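Local coordinates for protein phenolic acid decarboxylase (Sedimentibacter hydroxybenzoicus, PDB 7AE5) that catalyses the reversible, non-oxidative decarboxylation of 4-hydroxybenzoate and 3,4-dihydroxybenzoate as an oxygen-sensitive UbiD-family enzyme that uses prenylated FMN and manganese, at residues A403-V408 with I440-T444; V353-V359 with I384-E390; T86-F90 with V392-N396. One frame throughout, in Å; residues are numbered along the deposited sequence.

Interaction 1: A403-V408 with I440-T444; sequences ALTTRV and IDATT. With RB (rubidium ion), chain Q.
Leu404 of helix 397-407 and Val408 near its C-terminal end press on Ile440 and Ala442 of the 434-441 strand region, a helix-on-sheet contact in the C-terminal alpha/beta region of this UbiD-family enzyme. The tight part is made mainly of apolar side chains. Val408 turns its CG2 branch inward, anti to the carbonyl carbon, and that methyl lies 3.6 Å from Ala442 CB. Leu404 CD2 reaches Ile440 CG2 at 3.7 Å, the two side chains crossing at about a right angle. Alanine suits position 442 because one methyl lets Ala403, Leu404 and Val408 gather round it.

The polar end is less closely packed: Thr444 is partly exposed, although Arg407 is buried. Arg407 lays its CB against Ala442 O at 3.4 Å, and its bent chain swings the guanidinium alongside Thr444. In the conformer given here, one of two and so less certain, NH2 donates in the guanidinium plane to Thr444 OG1 (3.2 Å, 160° at the hydrogen). The same hydroxyl also bonds Asp389.

Beside these parts, a rubidium ion draws together carbonyl oxygens that would otherwise repel. Asp413 and a water complete its shell, while Arg407 O, Asp441 O and Thr443 O each lie 2.5 Å from the metal.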
loop_
_atom_site.group_PDB
_atom_site.type_symbol
_atom_site.label_atom_id
_atom_site.label_comp_id
_atom_site.label_asym_id
_atom_site.label_seq_id
_atom_site.Cartn_x
_atom_site.Cartn_y
_atom_site.Cartn_z
ATOM N N ALA C 403 -3.649 -15.138 19.803
ATOM C CA ALA C 403 -2.809 -13.947 19.759
ATOM C C ALA C 403 -3.005 -13.180 18.458
ATOM O O ALA C 403 -2.947 -11.944 18.442
ATOM C CB ALA C 403 -1.343 -14.334 19.941
ATOM N N LEU C 404 -3.243 -13.893 17.355
ATOM C CA LEU C 404 -3.482 -13.214 16.087
ATOM C C LEU C 404 -4.798 -12.449 16.108
ATOM O O LEU C 404 -4.881 -11.329 15.590
ATOM C CB LEU C 404 -3.466 -14.222 14.938
ATOM C CG LEU C 404 -2.107 -14.831 14.590
ATOM C CD1 LEU C 404 -2.244 -15.828 13.453
ATOM C CD2 LEU C 404 -1.113 -13.740 14.233
ATOM N N THR C 405 -5.834 -13.026 16.711
ATOM C CA THR C 405 -7.151 -12.405 16.672
ATOM C C THR C 405 -7.318 -11.262 17.669
ATOM O O THR C 405 -8.287 -10.507 17.548
ATOM C CB THR C 405 -8.237 -13.457 16.919
ATOM O OG1 THR C 405 -8.040 -14.063 18.204
ATOM C CG2 THR C 405 -8.198 -14.528 15.839
ATOM N N THR C 406 -6.415 -11.105 18.644
ATOM C CA THR C 406 -6.591 -10.084 19.673
ATOM C C THR C 406 -5.454 -9.072 19.790
ATOM O O THR C 406 -5.650 -8.037 20.437
ATOM C CB THR C 406 -6.812 -10.737 21.051
ATOM O OG1 THR C 406 -5.704 -11.586 21.379
ATOM C CG2 THR C 406 -8.101 -11.555 21.064
ATOM N N ARG C 407 -4.283 -9.328 19.196
ATOM C CA ARG C 407 -3.151 -8.410 19.274
ATOM C C ARG C 407 -2.668 -7.922 17.915
ATOM O O ARG C 407 -1.694 -7.154 17.858
ATOM C CB ARG C 407 -1.974 -9.066 20.011
ATOM C CG ARG C 407 -2.367 -9.908 21.210
ATOM C CD ARG C 407 -2.708 -9.045 22.411
ATOM N NE ARG C 407 -3.946 -9.479 23.048
ATOM C CZ ARG C 407 -4.177 -9.416 24.351
ATOM N NH1 ARG C 407 -5.320 -9.834 24.871
ATOM N NH2 ARG C 407 -3.238 -8.923 25.154
ATOM N N VAL C 408 -3.301 -8.350 16.828
ATOM C CA VAL C 408 -2.911 -7.964 15.478
ATOM C C VAL C 408 -3.933 -6.964 14.960
ATOM O O VAL C 408 -5.086 -7.320 14.682
ATOM C CB VAL C 408 -2.804 -9.171 14.536
ATOM C CG1 VAL C 408 -2.657 -8.708 13.089
ATOM C CG2 VAL C 408 -1.637 -10.043 14.931
ATOM N N ILE C 440 4.250 -10.386 11.042
ATOM C CA ILE C 440 3.014 -10.189 11.792
ATOM C C ILE C 440 3.381 -9.990 13.255
ATOM O O ILE C 440 3.944 -10.893 13.887
ATOM C CB ILE C 440 2.046 -11.369 11.622
ATOM C CG1 ILE C 440 1.712 -11.577 10.145
ATOM C CG2 ILE C 440 0.772 -11.135 12.417
ATOM C CD1 ILE C 440 0.841 -12.781 9.887
ATOM N N ASP C 441 3.060 -8.814 13.793
ATOM C CA ASP C 441 3.379 -8.477 15.179
ATOM C C ASP C 441 2.150 -8.742 16.049
ATOM O O ASP C 441 1.371 -7.842 16.384
ATOM C CB ASP C 441 3.859 -7.029 15.280
ATOM C CG ASP C 441 4.047 -6.573 16.716
ATOM O OD1 ASP C 441 4.244 -7.439 17.594
ATOM O OD2 ASP C 441 4.008 -5.349 16.967
ATOM N N ALA C 442 1.998 -10.013 16.440
ATOM C CA ALA C 442 0.925 -10.460 17.322
ATOM C C ALA C 442 1.243 -10.232 18.794
ATOM O O ALA C 442 0.779 -10.999 19.649
ATOM C CB ALA C 442 0.613 -11.937 17.071
ATOM N N THR C 443 2.022 -9.206 19.115
ATOM C CA THR C 443 2.354 -8.912 20.499
ATOM C C THR C 443 1.550 -7.728 21.024
ATOM O O THR C 443 1.022 -6.899 20.261
ATOM C CB THR C 443 3.852 -8.632 20.668
ATOM O OG1 THR C 443 4.185 -7.383 20.048
ATOM C CG2 THR C 443 4.677 -9.752 20.055
ATOM N N THR C 444 1.461 -7.690 22.358
ATOM C CA THR C 444 0.796 -6.617 23.086
ATOM C C THR C 444 1.665 -5.366 23.073
ATOM O O THR C 444 2.865 -5.452 23.358
ATOM C CB THR C 444 0.541 -7.050 24.533
ATOM O OG1 THR C 444 -0.177 -8.291 24.553
ATOM C CG2 THR C 444 -0.245 -5.994 25.285
HETATM RB RB RB Q . 0.545 -6.158 17.965
HETATM O O HOH W 1 2.243 -4.510 18.611
#

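Interaction 2: V353-V359 with I384-E390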
loop_
_atom_site.group_PDB
_atom_site.type_symbol
_atom_site.label_atom_id
_atom_site.label_comp_id
_atom_site.label_asym_id
_atom_site.label_seq_id
_atom_site.Cartn_x
_atom_site.Cartn_y
_atom_site.Cartn_z
ATOM N N VAL C 353 7.508 -19.219 10.485
ATOM C CA VAL C 353 8.229 -19.096 11.750
ATOM C C VAL C 353 7.356 -18.349 12.746
ATOM O O VAL C 353 6.764 -17.318 12.411
ATOM C CB VAL C 353 9.580 -18.371 11.576
ATOM C CG1 VAL C 353 10.316 -18.284 12.904
ATOM C CG2 VAL C 353 10.440 -19.077 10.541
ATOM N N ILE C 354 7.279 -18.864 13.970
ATOM C CA ILE C 354 6.599 -18.198 15.074
ATOM C C ILE C 354 7.602 -18.028 16.204
ATOM O O ILE C 354 8.153 -19.016 16.707
ATOM C CB ILE C 354 5.365 -18.981 15.550
ATOM C CG1 ILE C 354 4.542 -19.454 14.351
ATOM C CG2 ILE C 354 4.517 -18.125 16.481
ATOM C CD1 ILE C 354 3.371 -20.312 14.728
ATOM N N ILE C 355 7.842 -16.780 16.601
ATOM C CA ILE C 355 8.782 -16.450 17.667
ATOM C C ILE C 355 7.999 -15.910 18.853
ATOM O O ILE C 355 7.199 -14.979 18.705
ATOM C CB ILE C 355 9.828 -15.419 17.208
ATOM C CG1 ILE C 355 10.534 -15.885 15.938
ATOM C CG2 ILE C 355 10.835 -15.150 18.318
ATOM C CD1 ILE C 355 11.123 -14.748 15.129
ATOM N N SER C 356 8.231 -16.487 20.026
ATOM C CA SER C 356 7.757 -15.913 21.276
ATOM C C SER C 356 8.893 -15.139 21.925
ATOM O O SER C 356 10.032 -15.613 21.977
ATOM C CB SER C 356 7.237 -16.990 22.232
ATOM O OG SER C 356 8.289 -17.790 22.739
ATOM N N THR C 357 8.583 -13.944 22.411
ATOM C CA THR C 357 9.618 -13.098 22.977
ATOM C C THR C 357 8.999 -12.158 23.997
ATOM O O THR C 357 7.798 -11.874 23.965
ATOM C CB THR C 357 10.341 -12.298 21.888
ATOM O OG1 THR C 357 11.449 -11.591 22.462
ATOM C CG2 THR C 357 9.385 -11.307 21.247
ATOM N N LYS C 358 9.840 -11.690 24.913
ATOM C CA LYS C 358 9.495 -10.544 25.736
ATOM C C LYS C 358 9.798 -9.276 24.949
ATOM O O LYS C 358 10.853 -9.167 24.316
ATOM C CB LYS C 358 10.278 -10.567 27.049
ATOM C CG LYS C 358 9.690 -9.676 28.132
ATOM C CD LYS C 358 10.633 -8.540 28.499
ATOM C CE LYS C 358 10.034 -7.668 29.593
ATOM N NZ LYS C 358 9.820 -8.431 30.854
ATOM N N VAL C 359 8.868 -8.329 24.964
ATOM C CA VAL C 359 9.014 -7.092 24.206
ATOM C C VAL C 359 9.751 -6.090 25.088
ATOM O O VAL C 359 9.200 -5.593 26.073
ATOM C CB VAL C 359 7.654 -6.550 23.746
ATOM C CG1 VAL C 359 7.838 -5.345 22.835
ATOM C CG2 VAL C 359 6.866 -7.636 23.031
ATOM N N ILE C 384 6.930 -16.126 6.264
ATOM C CA ILE C 384 5.876 -15.685 7.169
ATOM C C ILE C 384 6.408 -15.780 8.591
ATOM O O ILE C 384 6.716 -16.879 9.071
ATOM C CB ILE C 384 4.594 -16.512 7.000
ATOM C CG1 ILE C 384 4.099 -16.413 5.556
ATOM C CG2 ILE C 384 3.523 -16.032 7.970
ATOM C CD1 ILE C 384 2.916 -17.300 5.247
ATOM N N VAL C 385 6.515 -14.636 9.260
ATOM C CA VAL C 385 7.099 -14.547 10.593
ATOM C C VAL C 385 6.064 -13.939 11.529
ATOM O O VAL C 385 5.669 -12.779 11.357
ATOM C CB VAL C 385 8.390 -13.715 10.594
ATOM C CG1 VAL C 385 8.995 -13.673 11.989
ATOM C CG2 VAL C 385 9.382 -14.277 9.589
ATOM N N ILE C 386 5.636 -14.717 12.519
ATOM C CA ILE C 386 4.680 -14.279 13.530
ATOM C C ILE C 386 5.414 -14.169 14.856
ATOM O O ILE C 386 6.106 -15.107 15.268
ATOM C CB ILE C 386 3.492 -15.250 13.641
ATOM C CG1 ILE C 386 2.846 -15.469 12.272
ATOM C CG2 ILE C 386 2.473 -14.734 14.647
ATOM C CD1 ILE C 386 1.944 -16.678 12.213
ATOM N N VAL C 387 5.267 -13.028 15.524
ATOM C CA VAL C 387 5.882 -12.786 16.824
ATOM C C VAL C 387 4.780 -12.688 17.867
ATOM O O VAL C 387 3.828 -11.916 17.704
ATOM C CB VAL C 387 6.750 -11.517 16.819
ATOM C CG1 VAL C 387 7.536 -11.420 18.114
ATOM C CG2 VAL C 387 7.689 -11.523 15.622
ATOM N N VAL C 388 4.910 -13.469 18.938
ATOM C CA VAL C 388 3.934 -13.504 20.016
ATOM C C VAL C 388 4.645 -13.185 21.328
ATOM O O VAL C 388 5.874 -13.154 21.407
ATOM C CB VAL C 388 3.208 -14.860 20.099
ATOM C CG1 VAL C 388 2.490 -15.162 18.788
ATOM C CG2 VAL C 388 4.199 -15.966 20.433
ATOM N N ASP C 389 3.846 -12.953 22.369
ATOM C CA ASP C 389 4.393 -12.555 23.656
ATOM C C ASP C 389 5.059 -13.739 24.356
ATOM O O ASP C 389 4.985 -14.890 23.916
ATOM C CB ASP C 389 3.305 -11.962 24.549
ATOM C CG ASP C 389 2.821 -10.612 24.062
ATOM O OD1 ASP C 389 3.671 -9.721 23.849
ATOM O OD2 ASP C 389 1.593 -10.439 23.904
ATOM N N GLU C 390 5.703 -13.432 25.484
ATOM C CA GLU C 390 6.530 -14.416 26.173
ATOM C C GLU C 390 5.702 -15.550 26.763
ATOM O O GLU C 390 6.190 -16.681 26.867
ATOM C CB GLU C 390 7.353 -13.726 27.263
ATOM C CG GLU C 390 6.529 -13.172 28.419
ATOM C CD GLU C 390 6.075 -11.738 28.190
ATOM O OE1 GLU C 390 6.158 -11.260 27.037
ATOM O OE2 GLU C 390 5.632 -11.091 29.164
HETATM O O HOH W 2 6.531 -18.493 24.982
HETATM O O HOH W 3 6.274 -8.459 26.496
#
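Strand 353-357 and strand 384-388 run parallel, their directions 21° apart, with Val353 beside Val385 and Ser356 beside Val388. They are the two strands of a beta-alpha-beta crossover, with helices 364-372 and 378-381 in the connection. Val353 and Ile355 each bond through both N and O to the residues flanking their partners; Ile386 N, for example, donates to Val353 O at 2.8 Å, 171° at the hydrogen. Thr357 N closes the series on Val388 O at 3.0 Å, tilted from the carbonyl plane.

Beta-branched residues suit extended strands, and here they separate onto two faces. Ile354, Ile386 and Val388 lie under helix 397-407, with Ile354 CG2 packed 4.2 Å from Ile386 CB, the side chains alongside and pointing the same way. Val353, Val385 and Val387 face helix 364-372, and beside them Ile355 CD1 touches Val385 CG1 at 3.9 Å. Thr357 has OG1 anti to the backbone N (chi1 -174°), which leaves CG2 between N and the carbonyl carbon and 3.6 Å from Val387 CG1.

Past the strands a water bridges the segments: it accepts from Val359 N at 3.0 Å and donates to Glu390 OE1 at 2.9 Å.

Interaction 3: T86-F90 with V392-N396; sequences TKDQF and VDPFN
Lys87 and its helix neighbours Thr86 and Phe90 meet Asp393 and Phe395 where the N-terminal region touches the loop before helix 397-407. The loop contains a type I beta turn from Asp393 to Asn396, and Asp393 also forms an Asx turn. At Val392 the carbonyl accepts from a water that also receives a weak bond from Lys87 NZ. Asp393 has CG anti to its amide nitrogen (chi1 -177°), bringing OD1 to the Phe395 amide, 3.0 Å from that N and met from above the carboxylate plane. Lys87 slides past in the opposite direction, its CB 3.4 Å from Asp393 OD1. Replacing Asp393 by alanine would probably leave the Phe395 amide without its acceptor and the loop freer to shift, and would remove the carboxylate beside the Lys87 methylenes. Pro394 follows, its ring-limited phi matching the turn. Phe395 then reaches the helix: CD1 lies 3.6 Å from Thr86 CG2, and CZ 3.6 Å from Phe90 CD1, the ring planes oblique at 44°. Asn396 is the N-cap of the next helix, its OD1 accepting from Gln399 N. With Lys87 NZ 5.1 Å from Asp393 OD1, charge probably adds a diffuse attraction, while van der Waals packing round Phe395 carries most of the join.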
loop_
_atom_site.group_PDB
_atom_site.type_symbol
_atom_site.label_atom_id
_atom_site.label_comp_id
_atom_site.label_asym_id
_atom_site.label_seq_id
_atom_site.Cartn_x
_atom_site.Cartn_y
_atom_site.Cartn_z
ATOM N N THR C 86 5.292 -30.070 22.793
ATOM C CA THR C 86 6.311 -29.759 21.797
ATOM C C THR C 86 7.265 -28.683 22.301
ATOM O O THR C 86 8.475 -28.748 22.050
ATOM C CB THR C 86 5.646 -29.329 20.488
ATOM O OG1 THR C 86 4.780 -30.375 20.030
ATOM C CG2 THR C 86 6.693 -29.054 19.422
ATOM N N LYS C 87 6.741 -27.691 23.025
ATOM C CA LYS C 87 7.593 -26.649 23.590
ATOM C C LYS C 87 8.619 -27.243 24.549
ATOM O O LYS C 87 9.800 -26.880 24.516
ATOM C CB LYS C 87 6.735 -25.601 24.298
ATOM C CG LYS C 87 7.521 -24.597 25.128
ATOM C CD LYS C 87 6.590 -23.583 25.779
ATOM C CE LYS C 87 7.207 -22.191 25.827
ATOM N NZ LYS C 87 6.616 -21.347 26.922
ATOM N N ASP C 88 8.184 -28.166 25.413
ATOM C CA ASP C 88 9.113 -28.778 26.358
ATOM C C ASP C 88 10.120 -29.670 25.644
ATOM O O ASP C 88 11.281 -29.759 26.060
ATOM C CB ASP C 88 8.345 -29.566 27.418
ATOM C CG ASP C 88 7.828 -28.683 28.537
ATOM O OD1 ASP C 88 6.916 -29.120 29.268
ATOM O OD2 ASP C 88 8.331 -27.548 28.685
ATOM N N GLN C 89 9.695 -30.346 24.572
ATOM C CA GLN C 89 10.649 -31.077 23.742
ATOM C C GLN C 89 11.656 -30.126 23.110
ATOM O O GLN C 89 12.833 -30.469 22.947
ATOM C CB GLN C 89 9.918 -31.871 22.656
ATOM C CG GLN C 89 8.986 -32.959 23.164
ATOM C CD GLN C 89 8.540 -33.900 22.056
ATOM O OE1 GLN C 89 9.350 -34.353 21.248
ATOM N NE2 GLN C 89 7.246 -34.196 22.014
ATOM N N PHE C 90 11.206 -28.922 22.749
ATOM C CA PHE C 90 12.100 -27.930 22.160
ATOM C C PHE C 90 13.155 -27.476 23.161
ATOM O O PHE C 90 14.325 -27.297 22.799
ATOM C CB PHE C 90 11.274 -26.749 21.644
ATOM C CG PHE C 90 12.077 -25.508 21.361
ATOM C CD1 PHE C 90 12.660 -25.316 20.120
ATOM C CD2 PHE C 90 12.214 -24.518 22.322
ATOM C CE1 PHE C 90 13.387 -24.174 19.851
ATOM C CE2 PHE C 90 12.943 -23.375 22.059
ATOM C CZ PHE C 90 13.529 -23.202 20.821
ATOM N N VAL C 392 2.935 -16.845 25.489
ATOM C CA VAL C 392 2.253 -17.623 24.463
ATOM C C VAL C 392 3.188 -18.718 23.972
ATOM O O VAL C 392 4.320 -18.442 23.557
ATOM C CB VAL C 392 1.802 -16.725 23.299
ATOM C CG1 VAL C 392 1.426 -17.574 22.090
ATOM C CG2 VAL C 392 0.636 -15.853 23.725
ATOM N N ASP C 393 2.722 -19.955 24.026
ATOM C CA ASP C 393 3.462 -21.081 23.472
ATOM C C ASP C 393 3.421 -20.996 21.952
ATOM O O ASP C 393 2.347 -21.180 21.366
ATOM C CB ASP C 393 2.855 -22.399 23.964
ATOM C CG ASP C 393 3.623 -23.627 23.488
ATOM O OD1 ASP C 393 4.634 -23.484 22.767
ATOM O OD2 ASP C 393 3.205 -24.751 23.843
ATOM N N PRO C 394 4.542 -20.724 21.275
ATOM C CA PRO C 394 4.506 -20.609 19.809
ATOM C C PRO C 394 4.340 -21.939 19.095
ATOM O O PRO C 394 4.189 -21.946 17.866
ATOM C CB PRO C 394 5.858 -19.968 19.481
ATOM C CG PRO C 394 6.759 -20.480 20.554
ATOM C CD PRO C 394 5.911 -20.596 21.803
ATOM N N PHE C 395 4.375 -23.058 19.815
ATOM C CA PHE C 395 4.095 -24.363 19.236
ATOM C C PHE C 395 2.635 -24.764 19.388
ATOM O O PHE C 395 2.197 -25.724 18.743
ATOM C CB PHE C 395 4.995 -25.425 19.877
ATOM C CG PHE C 395 6.463 -25.169 19.682
ATOM C CD1 PHE C 395 7.116 -25.623 18.548
ATOM C CD2 PHE C 395 7.188 -24.464 20.630
ATOM C CE1 PHE C 395 8.465 -25.384 18.365
ATOM C CE2 PHE C 395 8.536 -24.222 20.454
ATOM C CZ PHE C 395 9.176 -24.681 19.320
ATOM N N ASN C 396 1.881 -24.058 20.230
ATOM C CA ASN C 396 0.446 -24.276 20.390
ATOM C C ASN C 396 -0.255 -23.339 19.415
ATOM O O ASN C 396 -0.510 -22.171 19.712
ATOM C CB ASN C 396 0.024 -24.027 21.832
ATOM C CG ASN C 396 -1.422 -24.412 22.101
ATOM O OD1 ASN C 396 -2.316 -24.125 21.304
ATOM N ND2 ASN C 396 -1.655 -25.064 23.232
HETATM O O HOH W 2 6.531 -18.493 24.982
#

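From the N terminus, helix 86-96 comes first, and its residues 86-90 wait some 300 residues for 392-396, so interaction 3 closes the longest loop. Interaction 2 is nested inside it, joining 353-359 to 384-390 across a short helical connection. After 392-396 the chain enters helix 397-407, from which interaction 1 opens in series and closes at 440-444; no loops cross. Interactions 1 and 2 meet in one sheet, where Ile440 N pairs with Val385 O. Interactions 2 and 3 share a water and touch where Ser356 packs on Val392. Together they tie the N-terminal region, through one loop, to the C-terminal sheet and its helix.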